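Local coordinates for protein SCO1 homolog 1, mitochondrial (Arabidopsis thaliana, PDB 6N5U), which is a mitochondrial copper metallochaperone whose thioredoxin-fold domain binds copper and is thought to help insert the metal into cytochrome c oxidase, at residues A8-I16 with S108-Y116. Sequence-based numbering, arbitrary orientation.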
ATOM      1  N   ALA A   8     -12.984 -10.504   9.041  1.00 82.61           N
ATOM      2  CA  ALA A   8     -12.598  -9.194   8.517  1.00 80.80           C
ATOM      3  C   ALA A   8     -11.738  -9.240   7.212  1.00 82.54           C
ATOM      4  O   ALA A   8     -11.235 -10.305   6.795  1.00 82.47           O
ATOM      5  CB  ALA A   8     -11.906  -8.363   9.596  1.00 82.22           C
ATOM      6  N   ILE A   9     -11.627  -8.058   6.558  1.00 75.43           N
ATOM      7  CA  ILE A   9     -10.919  -7.831   5.301  1.00 71.71           C
ATOM      8  C   ILE A   9      -9.437  -7.797   5.594  1.00 72.27           C
ATOM      9  O   ILE A   9      -8.959  -6.946   6.339  1.00 72.74           O
ATOM     10  CB  ILE A   9     -11.502  -6.606   4.526  1.00 73.99           C
ATOM     11  CG1 ILE A   9     -10.633  -6.143   3.341  1.00 72.71           C
ATOM     12  CG2 ILE A   9     -11.821  -5.453   5.434  1.00 75.27           C
ATOM     13  CD1 ILE A   9     -11.468  -5.285   2.316  1.00 83.65           C
ATOM     14  N   GLY A  10      -8.757  -8.799   5.064  1.00 66.24           N
ATOM     15  CA  GLY A  10      -7.344  -9.059   5.263  1.00 64.63           C
ATOM     16  C   GLY A  10      -7.114 -10.469   5.757  1.00 68.52           C
ATOM     17  O   GLY A  10      -8.057 -11.260   5.886  1.00 70.37           O
ATOM     18  N   GLY A  11      -5.858 -10.776   6.023  1.00 63.38           N
ATOM     19  CA  GLY A  11      -5.447 -12.079   6.509  1.00 64.18           C
ATOM     20  C   GLY A  11      -3.999 -12.373   6.208  1.00 66.76           C
ATOM     21  O   GLY A  11      -3.343 -11.588   5.517  1.00 64.29           O
ATOM     22  N   PRO A  12      -3.497 -13.538   6.684  1.00 65.70           N
ATOM     23  CA  PRO A  12      -2.086 -13.905   6.437  1.00 65.60           C
ATOM     24  C   PRO A  12      -1.577 -13.843   5.000  1.00 64.59           C
ATOM     25  O   PRO A  12      -2.293 -14.161   4.042  1.00 61.46           O
ATOM     26  CB  PRO A  12      -2.001 -15.338   6.965  1.00 70.33           C
ATOM     27  CG  PRO A  12      -3.060 -15.410   8.008  1.00 75.93           C
ATOM     28  CD  PRO A  12      -4.179 -14.566   7.497  1.00 69.10           C
ATOM     29  N   PHE A  13      -0.314 -13.439   4.873  1.00 60.63           N
ATOM     30  CA  PHE A  13       0.406 -13.364   3.609  1.00 58.40           C
ATOM     31  C   PHE A  13       1.877 -13.688   3.841  1.00 64.46           C
ATOM     32  O   PHE A  13       2.357 -13.561   4.967  1.00 66.60           O
ATOM     33  CB  PHE A  13       0.256 -11.972   2.957  1.00 57.41           C
ATOM     34  CG  PHE A  13       0.784 -10.785   3.732  1.00 58.57           C
ATOM     35  CD1 PHE A  13       2.140 -10.470   3.718  1.00 60.47           C
ATOM     36  CD2 PHE A  13      -0.083  -9.935   4.411  1.00 60.90           C
ATOM     37  CE1 PHE A  13       2.624  -9.367   4.420  1.00 61.65           C
ATOM     38  CE2 PHE A  13       0.402  -8.814   5.095  1.00 63.64           C
ATOM     39  CZ  PHE A  13       1.754  -8.541   5.095  1.00 61.51           C
ATOM     40  N   SER A  14       2.583 -14.106   2.780  1.00 59.78           N
ATOM     41  CA  SER A  14       4.017 -14.346   2.799  1.00 60.44           C
ATOM     42  C   SER A  14       4.545 -13.657   1.553  1.00 61.44           C
ATOM     43  O   SER A  14       4.374 -14.160   0.445  1.00 61.54           O
ATOM     44  CB  SER A  14       4.351 -15.834   2.820  1.00 66.08           C
ATOM     45  OG  SER A  14       5.705 -16.021   3.203  1.00 74.43           O
ATOM     46  N   LEU A  15       5.085 -12.450   1.728  1.00 55.01           N
ATOM     47  CA  LEU A  15       5.581 -11.622   0.634  1.00 51.61           C
ATOM     48  C   LEU A  15       7.075 -11.321   0.801  1.00 58.61           C
ATOM     49  O   LEU A  15       7.674 -11.719   1.804  1.00 60.33           O
ATOM     50  CB  LEU A  15       4.746 -10.313   0.544  1.00 48.31           C
ATOM     51  CG  LEU A  15       3.262 -10.457   0.147  1.00 49.05           C
ATOM     52  CD1 LEU A  15       2.510  -9.183   0.373  1.00 46.78           C
ATOM     53  CD2 LEU A  15       3.113 -10.835  -1.299  1.00 48.59           C
ATOM     54  N   ILE A  16       7.679 -10.657  -0.203  1.00 54.87           N
ATOM     55  CA  ILE A  16       9.080 -10.251  -0.183  1.00 56.25           C
ATOM     56  C   ILE A  16       9.132  -8.732  -0.128  1.00 60.61           C
ATOM     57  O   ILE A  16       8.523  -8.061  -0.968  1.00 59.71           O
ATOM     58  CB  ILE A  16       9.905 -10.833  -1.356  1.00 59.84           C
ATOM     59  CG1 ILE A  16       9.834 -12.373  -1.368  1.00 62.60           C
ATOM     60  CG2 ILE A  16      11.368 -10.384  -1.267  1.00 60.82           C
ATOM     61  CD1 ILE A  16       9.024 -12.947  -2.448  1.00 70.75           C
ATOM     62  N   SER A 108      -3.006 -14.455  -3.539  1.00 50.21           N
ATOM     63  CA  SER A 108      -3.476 -14.798  -2.201  1.00 49.85           C
ATOM     64  C   SER A 108      -3.739 -13.543  -1.347  1.00 49.66           C
ATOM     65  O   SER A 108      -4.778 -13.468  -0.681  1.00 48.49           O
ATOM     66  CB  SER A 108      -2.474 -15.724  -1.521  1.00 53.77           C
ATOM     67  OG  SER A 108      -2.747 -15.918  -0.144  1.00 62.07           O
ATOM     68  N   VAL A 109      -2.819 -12.555  -1.393  1.00 42.75           N
ATOM     69  CA  VAL A 109      -2.957 -11.322  -0.600  1.00 40.54           C
ATOM     70  C   VAL A 109      -4.062 -10.397  -1.173  1.00 42.17           C
ATOM     71  O   VAL A 109      -4.801  -9.796  -0.391  1.00 40.96           O
ATOM     72  CB  VAL A 109      -1.599 -10.596  -0.357  1.00 42.17           C
ATOM     73  CG1 VAL A 109      -1.005 -10.020  -1.643  1.00 39.87           C
ATOM     74  CG2 VAL A 109      -1.722  -9.539   0.737  1.00 41.69           C
ATOM     75  N   ALA A 110      -4.203 -10.326  -2.516  1.00 38.32           N
ATOM     76  CA  ALA A 110      -5.239  -9.508  -3.132  1.00 38.27           C
ATOM     77  C   ALA A 110      -6.593 -10.103  -2.784  1.00 44.68           C
ATOM     78  O   ALA A 110      -7.481  -9.361  -2.377  1.00 45.87           O
ATOM     79  CB  ALA A 110      -5.037  -9.429  -4.634  1.00 38.42           C
ATOM     80  N   ARG A 111      -6.718 -11.445  -2.832  1.00 41.66           N
ATOM     81  CA  ARG A 111      -7.935 -12.158  -2.448  1.00 43.33           C
ATOM     82  C   ARG A 111      -8.314 -11.806  -1.005  1.00 49.68           C
ATOM     83  O   ARG A 111      -9.449 -11.410  -0.776  1.00 51.92           O
ATOM     84  CB  ARG A 111      -7.728 -13.670  -2.549  1.00 43.00           C
ATOM     85  CG  ARG A 111      -8.980 -14.438  -2.921  1.00 42.11           C
ATOM     86  CD  ARG A 111      -8.955 -15.891  -2.471  1.00 44.13           C
ATOM     87  NE  ARG A 111      -7.700 -16.586  -2.754  1.00 53.72           N
ATOM     88  CZ  ARG A 111      -7.377 -17.129  -3.925  1.00 76.51           C
ATOM     89  NH1 ARG A 111      -8.210 -17.047  -4.954  1.00 58.68           N
ATOM     90  NH2 ARG A 111      -6.210 -17.746  -4.079  1.00 74.06           N
ATOM     91  N   SER A 112      -7.349 -11.913  -0.055  1.00 44.66           N
ATOM     92  CA  SER A 112      -7.513 -11.638   1.371  1.00 44.91           C
ATOM     93  C   SER A 112      -8.048 -10.235   1.640  1.00 47.49           C
ATOM     94  O   SER A 112      -8.943 -10.061   2.470  1.00 49.31           O
ATOM     95  CB  SER A 112      -6.197 -11.861   2.110  1.00 49.71           C
ATOM     96  OG  SER A 112      -5.947 -13.247   2.281  1.00 60.42           O
ATOM     97  N   TYR A 113      -7.534  -9.255   0.904  1.00 41.53           N
ATOM     98  CA  TYR A 113      -7.911  -7.848   1.022  1.00 40.74           C
ATOM     99  C   TYR A 113      -9.067  -7.475   0.081  1.00 44.73           C
ATOM    100  O   TYR A 113      -9.491  -6.340   0.073  1.00 45.35           O
ATOM    101  CB  TYR A 113      -6.659  -6.936   0.852  1.00 39.93           C
ATOM    102  CG  TYR A 113      -5.775  -7.019   2.081  1.00 43.06           C
ATOM    103  CD1 TYR A 113      -4.851  -8.048   2.228  1.00 46.00           C
ATOM    104  CD2 TYR A 113      -5.968  -6.161   3.162  1.00 45.07           C
ATOM    105  CE1 TYR A 113      -4.112  -8.199   3.401  1.00 49.18           C
ATOM    106  CE2 TYR A 113      -5.235  -6.299   4.341  1.00 47.09           C
ATOM    107  CZ  TYR A 113      -4.301  -7.317   4.454  1.00 56.73           C
ATOM    108  OH  TYR A 113      -3.582  -7.469   5.619  1.00 59.10           O
ATOM    109  N   ARG A 114      -9.614  -8.440  -0.663  1.00 41.92           N
ATOM    110  CA  ARG A 114     -10.732  -8.204  -1.587  1.00 42.84           C
ATOM    111  C   ARG A 114     -10.362  -7.162  -2.657  1.00 46.08           C
ATOM    112  O   ARG A 114     -11.107  -6.219  -2.927  1.00 47.71           O
ATOM    113  CB  ARG A 114     -12.053  -7.863  -0.845  1.00 45.23           C
ATOM    114  CG  ARG A 114     -12.377  -8.681   0.429  1.00 50.92           C
ATOM    115  CD  ARG A 114     -12.315 -10.164   0.180  1.00 43.87           C
ATOM    116  NE  ARG A 114     -12.858 -10.944   1.280  1.00 56.06           N
ATOM    117  CZ  ARG A 114     -12.561 -12.219   1.489  1.00 66.15           C
ATOM    118  NH1 ARG A 114     -11.681 -12.838   0.712  1.00 50.69           N
ATOM    119  NH2 ARG A 114     -13.131 -12.883   2.487  1.00 46.01           N
ATOM    120  N   VAL A 115      -9.183  -7.333  -3.242  1.00 40.62           N
ATOM    121  CA  VAL A 115      -8.651  -6.443  -4.266  1.00 39.86           C
ATOM    122  C   VAL A 115      -8.810  -7.076  -5.661  1.00 43.91           C
ATOM    123  O   VAL A 115      -8.452  -8.240  -5.872  1.00 44.43           O
ATOM    124  CB  VAL A 115      -7.175  -6.037  -3.958  1.00 42.73           C
ATOM    125  CG1 VAL A 115      -6.543  -5.267  -5.116  1.00 41.77           C
ATOM    126  CG2 VAL A 115      -7.090  -5.223  -2.669  1.00 42.73           C
ATOM    127  N   TYR A 116      -9.358  -6.297  -6.601  1.00 38.46           N
ATOM    128  CA  TYR A 116      -9.482  -6.685  -7.996  1.00 37.50           C
ATOM    129  C   TYR A 116      -8.194  -6.219  -8.707  1.00 39.74           C
ATOM    130  O   TYR A 116      -7.730  -5.102  -8.474  1.00 38.22           O
ATOM    131  CB  TYR A 116     -10.721  -6.002  -8.625  1.00 39.41           C
ATOM    132  CG  TYR A 116     -10.626  -5.812 -10.126  1.00 41.14           C
ATOM    133  CD1 TYR A 116     -10.755  -6.890 -10.995  1.00 43.97           C
ATOM    134  CD2 TYR A 116     -10.387  -4.553 -10.677  1.00 41.14           C
ATOM    135  CE1 TYR A 116     -10.620  -6.729 -12.370  1.00 45.27           C
ATOM    136  CE2 TYR A 116     -10.287  -4.376 -12.056  1.00 42.72           C
ATOM    137  CZ  TYR A 116     -10.402  -5.469 -12.899  1.00 49.83           C
ATOM    138  OH  TYR A 116     -10.303  -5.313 -14.259  1.00 53.55           O
TER
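G10 CA sits over the centre of one face of the Y113 ring, 3.6 Å from its centroid and 12° off the normal, a CH-pi contact. A CB on G10 would clash with Y113 CE2, and at this backbone conformation also with the carbonyl O of I9. G10 N donates to S112 O at 2.9 Å, the one hydrogen bond joining 8-16 to 108-116. It is bent, 132° at the hydrogen, with the donor above the carbonyl plane, away from a lone pair. I9 flanks the glycine, with CG1 near Y113 O and CD1 4.0 Å from R114 CG. The two methyls of V109 divide the apolar contact: CG2 is 3.8 Å from F13 CB, while CG1 meets L15 CD1 at 4.1 Å. With chi1 at 68°, CG2 is anti to the backbone N and faces F13, turning CG1 toward L15.

The helix ends in a Schellman motif: R114 has positive phi, V115 N bonds to A110 O and R114 N to R111 O. R114 NH1 reaches R111 O from the opposite face, and S112 OG joins S112 N on S108 O. Y113 also packs on L35 and M138 of the central sheet, placing the ring between the N-terminal segment and the thioredoxin-fold core. Replacing Y113 with an alanine would probably open a gap between G10 and these sheet residues, leaving G10 CA without the ring face it rests on. With one bent polar bond among apolar contacts, the join between the N-terminal segment and the end of helix 103-112 with its following turn probably rests mainly on close packing.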